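Local coordinates for protein HTH-type transcriptional regulator GadX (Escherichia coli, PDB 3MKL) that activates acid-resistance genes such as gadA, gadB and gadC as a homodimeric DNA-binding regulator, and can repress gadW under some conditions, at residues M60-A63 against L64-I67. Numbering follows the deposited sequence. Where two conformers were deposited one is given.
Sequences MQRA and LQLI
A63 O accepts the amide of I67 at 3.1 Å, an i to i+4 bond with an N-H...O angle of 147°, and takes a second, weak bond from L66 N. I67 CG2 lies 3.5 Å from the same A63 O, so that the branched side chain flanks the bonded oxygen. R62 O is shared as well, between weak bonds from Q65 N at 3.0 Å and L66 N at 3.3 Å; the i to i+3 bond from Q65 is a 3-10-like feature near the end of helix 51-67. L64 N gives a weak bond to M60 O, which Y97 OH also meets weakly, and L64 CB lies 3.7 Å from Q61 O. In the AraC/XylS DNA-binding domain, with its two predicted helix-turn-helix motifs, this long helix links the two halves. Its last turns pack on the second, where L66 reaches V77 and S80 of helix 74-80. A63, small and buried, lets C81 come close, while apolar side chains meet helix 86-97 (M60, a selenomethionine), helix 101-107 (I67) or both (L64). On the outer flank, polar ends suit exposed Q65 and partly exposed R62. R62 has two conformers; in the one described, chi1 is -172° and the chain bends twice, tentatively bringing CD to 3.3 Å from Q65 OE1, with guanidinium and amide planes 40° apart and NE too poorly aligned to bond OE1.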
HETATM    1  N   MSE A  60       1.211  -1.674  -3.659  1.00 32.72           N
HETATM    2  CA  MSE A  60       1.849  -2.295  -4.830  1.00 33.83           C
HETATM    3  C   MSE A  60       1.485  -3.761  -4.945  1.00 35.82           C
HETATM    4  O   MSE A  60       1.349  -4.288  -6.049  1.00 36.57           O
HETATM    5  CB  MSE A  60       3.369  -2.121  -4.831  1.00 34.48           C
HETATM    6  CG  MSE A  60       3.831  -0.695  -4.922  1.00 32.92           C
HETATM    7 SE   MSE A  60       3.170   0.262  -6.476  1.00 32.65          SE
HETATM    8  CE  MSE A  60       1.624   1.190  -5.800  1.00 30.88           C
ATOM      9  N   GLN A  61       1.316  -4.416  -3.805  1.00 37.35           N
ATOM     10  CA  GLN A  61       0.986  -5.828  -3.810  1.00 41.12           C
ATOM     11  C   GLN A  61      -0.421  -6.046  -4.365  1.00 41.57           C
ATOM     12  O   GLN A  61      -0.661  -7.020  -5.098  1.00 44.31           O
ATOM     13  CB  GLN A  61       1.165  -6.421  -2.410  1.00 43.18           C
ATOM     14  CG  GLN A  61       2.650  -6.626  -2.040  1.00 47.23           C
ATOM     15  CD  GLN A  61       2.865  -7.203  -0.640  1.00 51.63           C
ATOM     16  OE1 GLN A  61       2.122  -6.914   0.288  1.00 53.42           O
ATOM     17  NE2 GLN A  61       3.896  -8.014  -0.491  1.00 57.09           N
ATOM     18  N   ARG A  62      -1.337  -5.131  -4.037  0.50 39.73           N
ATOM     19  CA  ARG A  62      -2.716  -5.191  -4.526  0.50 40.74           C
ATOM     20  C   ARG A  62      -2.785  -4.836  -6.003  0.50 40.65           C
ATOM     21  O   ARG A  62      -3.579  -5.418  -6.753  0.50 42.68           O
ATOM     22  CB  ARG A  62      -3.628  -4.271  -3.714  0.50 39.76           C
ATOM     23  CG  ARG A  62      -5.117  -4.408  -4.027  0.50 42.78           C
ATOM     24  CD  ARG A  62      -5.677  -5.780  -3.620  0.50 46.06           C
ATOM     25  NE  ARG A  62      -5.255  -6.172  -2.272  0.50 46.54           N
ATOM     26  CZ  ARG A  62      -6.030  -6.134  -1.185  0.50 46.79           C
ATOM     27  NH1 ARG A  62      -7.292  -5.733  -1.270  0.50 48.18           N
ATOM     28  NH2 ARG A  62      -5.538  -6.509  -0.012  0.50 44.67           N
ATOM     29  N   ALA A  63      -1.943  -3.884  -6.418  1.00 38.42           N
ATOM     30  CA  ALA A  63      -1.872  -3.456  -7.813  1.00 38.26           C
ATOM     31  C   ALA A  63      -1.569  -4.609  -8.765  1.00 40.79           C
ATOM     32  O   ALA A  63      -2.088  -4.625  -9.874  1.00 41.44           O
ATOM     33  CB  ALA A  63      -0.869  -2.337  -7.991  1.00 35.85           C
ATOM     34  N   LEU A  64      -0.735  -5.557  -8.338  1.00 42.92           N
ATOM     35  CA  LEU A  64      -0.441  -6.758  -9.145  1.00 47.81           C
ATOM     36  C   LEU A  64      -1.671  -7.607  -9.431  1.00 50.75           C
ATOM     37  O   LEU A  64      -1.794  -8.166 -10.514  1.00 53.60           O
ATOM     38  CB  LEU A  64       0.635  -7.635  -8.489  1.00 49.73           C
ATOM     39  CG  LEU A  64       1.967  -7.630  -9.234  1.00 52.57           C
ATOM     40  CD1 LEU A  64       2.369  -6.213  -9.607  1.00 50.01           C
ATOM     41  CD2 LEU A  64       3.055  -8.341  -8.439  1.00 57.15           C
ATOM     42  N   GLN A  65      -2.578  -7.682  -8.458  1.00 51.50           N
ATOM     43  CA  GLN A  65      -3.792  -8.494  -8.572  1.00 55.18           C
ATOM     44  C   GLN A  65      -4.823  -7.881  -9.520  1.00 55.33           C
ATOM     45  O   GLN A  65      -5.579  -8.604 -10.158  1.00 59.18           O
ATOM     46  CB  GLN A  65      -4.422  -8.703  -7.189  1.00 56.35           C
ATOM     47  CG  GLN A  65      -3.472  -9.286  -6.154  1.00 57.23           C
ATOM     48  CD  GLN A  65      -4.160  -9.669  -4.857  1.00 62.06           C
ATOM     49  OE1 GLN A  65      -5.036  -8.953  -4.350  1.00 61.86           O
ATOM     50  NE2 GLN A  65      -3.752 -10.804  -4.301  1.00 65.58           N
ATOM     51  N   LEU A  66      -4.853  -6.553  -9.614  1.00 51.60           N
ATOM     52  CA  LEU A  66      -5.900  -5.862 -10.376  1.00 51.97           C
ATOM     53  C   LEU A  66      -5.499  -5.557 -11.824  1.00 52.24           C
ATOM     54  O   LEU A  66      -6.337  -5.485 -12.733  1.00 54.27           O
ATOM     55  CB  LEU A  66      -6.319  -4.571  -9.662  1.00 49.25           C
ATOM     56  CG  LEU A  66      -6.649  -4.595  -8.160  1.00 47.63           C
ATOM     57  CD1 LEU A  66      -6.983  -3.211  -7.686  1.00 43.43           C
ATOM     58  CD2 LEU A  66      -7.789  -5.572  -7.840  1.00 52.11           C
ATOM     59  N   ILE A  67      -4.204  -5.387 -12.030  1.00 50.38           N
ATOM     60  CA  ILE A  67      -3.697  -4.991 -13.324  1.00 50.49           C
ATOM     61  C   ILE A  67      -3.966  -6.056 -14.400  1.00 53.99           C
ATOM     62  O   ILE A  67      -4.054  -5.722 -15.582  1.00 55.18           O
ATOM     63  CB  ILE A  67      -2.198  -4.601 -13.214  1.00 48.25           C
ATOM     64  CG1 ILE A  67      -1.787  -3.665 -14.335  1.00 47.50           C
ATOM     65  CG2 ILE A  67      -1.306  -5.832 -13.025  1.00 51.22           C
ATOM     66  CD1 ILE A  67      -1.001  -2.517 -13.794  1.00 46.94           C
TER